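Long-range contact in probable TonB-dependent receptor (Pseudomonas aeruginosa, PDB 4K3F), which probably binds methionine in the periplasm as the substrate-binding lipoprotein of a transport system, and holds selenomethionine in this crystal: residues A[4-9]-A[31-36]. Numbering follows the deposited sequence. Where two conformers were deposited one is given.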
# COMPACT_ATOMS: atom_id res chain seq x y z
N SER A 4 5.67 -16.16 21.05
CA SER A 4 4.72 -15.10 20.74
C SER A 4 5.24 -14.17 19.65
O SER A 4 6.39 -13.74 19.71
CB SER A 4 4.48 -14.25 21.99
OG SER A 4 3.56 -13.21 21.73
N LEU A 5 4.37 -13.77 18.73
CA LEU A 5 4.77 -12.82 17.66
C LEU A 5 3.60 -11.94 17.37
O LEU A 5 2.59 -12.40 16.86
CB LEU A 5 5.26 -13.56 16.40
CG LEU A 5 5.74 -12.70 15.25
CD1 LEU A 5 6.93 -11.86 15.67
CD2 LEU A 5 6.10 -13.62 14.09
N THR A 6 3.68 -10.66 17.73
CA THR A 6 2.54 -9.78 17.57
C THR A 6 2.77 -8.88 16.34
O THR A 6 3.84 -8.32 16.19
CB THR A 6 2.33 -8.91 18.83
OG1 THR A 6 3.55 -8.24 19.15
CG2 THR A 6 1.89 -9.78 20.00
N VAL A 7 1.76 -8.76 15.47
CA VAL A 7 1.89 -8.08 14.16
C VAL A 7 0.70 -7.15 13.92
O VAL A 7 -0.46 -7.59 13.95
CB VAL A 7 1.97 -9.09 12.99
CG1 VAL A 7 2.26 -8.38 11.70
CG2 VAL A 7 3.08 -10.09 13.24
N ALA A 8 1.00 -5.86 13.73
CA ALA A 8 -0.04 -4.90 13.33
C ALA A 8 -0.23 -4.95 11.82
O ALA A 8 0.74 -4.98 11.06
CB ALA A 8 0.40 -3.51 13.71
N ALA A 9 -1.48 -4.87 11.37
CA ALA A 9 -1.78 -4.96 9.94
C ALA A 9 -3.02 -4.20 9.57
O ALA A 9 -3.93 -4.10 10.39
CB ALA A 9 -1.99 -6.40 9.56
N ASP A 31 3.21 -18.46 17.78
CA ASP A 31 1.84 -18.02 18.05
C ASP A 31 1.65 -16.61 17.55
O ASP A 31 1.99 -15.63 18.22
CB ASP A 31 1.52 -18.11 19.54
CG ASP A 31 0.11 -17.68 19.86
OD1 ASP A 31 -0.77 -17.66 18.97
OD2 ASP A 31 -0.13 -17.37 21.04
N LEU A 32 1.19 -16.52 16.31
CA LEU A 32 1.01 -15.23 15.63
C LEU A 32 -0.24 -14.53 16.12
O LEU A 32 -1.33 -15.09 16.03
CB LEU A 32 0.88 -15.43 14.14
CG LEU A 32 0.82 -14.17 13.27
CD1 LEU A 32 2.11 -13.36 13.39
CD2 LEU A 32 0.62 -14.56 11.82
N LYS A 33 -0.08 -13.31 16.65
CA LYS A 33 -1.18 -12.51 17.21
C LYS A 33 -1.31 -11.24 16.39
O LYS A 33 -0.40 -10.37 16.38
CB LYS A 33 -0.90 -12.19 18.68
CG LYS A 33 -0.74 -13.45 19.54
CD LYS A 33 -0.34 -13.07 20.97
CE LYS A 33 0.10 -14.27 21.77
NZ LYS A 33 1.11 -13.88 22.80
N ILE A 34 -2.44 -11.12 15.71
CA ILE A 34 -2.63 -10.09 14.69
C ILE A 34 -3.51 -9.00 15.30
O ILE A 34 -4.54 -9.29 15.94
CB ILE A 34 -3.38 -10.69 13.48
CG1 ILE A 34 -2.59 -11.83 12.84
CG2 ILE A 34 -3.71 -9.62 12.45
CD1 ILE A 34 -3.48 -12.78 12.06
N LYS A 35 -3.07 -7.75 15.12
CA LYS A 35 -3.82 -6.59 15.60
C LYS A 35 -4.12 -5.70 14.42
O LYS A 35 -3.19 -5.21 13.75
CB LYS A 35 -2.99 -5.87 16.67
CG LYS A 35 -3.01 -6.56 18.05
CD LYS A 35 -2.31 -7.92 18.04
CE LYS A 35 -1.94 -8.39 19.42
NZ LYS A 35 -3.14 -8.57 20.27
N GLU A 36 -5.40 -5.46 14.15
CA GLU A 36 -5.77 -4.68 13.00
C GLU A 36 -5.78 -3.18 13.27
O GLU A 36 -6.24 -2.75 14.32
CB GLU A 36 -7.16 -5.06 12.54
CG GLU A 36 -7.23 -6.52 12.13
CD GLU A 36 -8.48 -6.88 11.34
OE1 GLU A 36 -9.23 -6.01 10.86
OE2 GLU A 36 -8.70 -8.09 11.22
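The backbone peptides of 4-9 and 31-36 are the flat groups that meet, V7 N giving to K33 O at 2.8 Å within a parallel sheet. L5, V7, A9, L32, I34 and E36 project from one face, and S4, T6, A8, D31, K33 and K35 from the other. Five backbone hydrogen bonds join the two strands. L5 O accepts from K33 N at 2.8 Å. K35 N gives to V7 O, and A9 N to K35 O. The bond from L5 N to D31 O is longer, 3.1 Å, and its donor stands 38° out of the carbonyl plane.

On the face of L5, V7 and L32, CD1 of L32 reaches across to CG2 of V7 at 3.4 Å, a tight contact. With chi1 -173°, V7 CG1 stands opposite the backbone N, and CG2 is the branch that meets L32. L32 CD1 also touches L5 CD2 at 4.1 Å. L215 of helix 210-218 packs on all three side chains, and L18 of helix 11-26 on V7 and I34. E36 is the exposed end of this mostly apolar face.

On the other face, the extended K33 chain passes T6 CG2, with CB 3.9 Å from that methyl. Its NZ then donates to S4 OG at 2.8 Å.

The pairing closes the right-handed beta-alpha-beta crossover 3-9, 11-26, 30-36. This unit belongs to the mixed six-stranded sheet of one lobe, with 30-36 outermost, consistent with a periplasmic binding protein fold. Backbone bonds carry the pairing, and L5, V7 and L32 bury apolar surface under L215. The K33-S4 bond lies where S4 is exposed, and probably adds less.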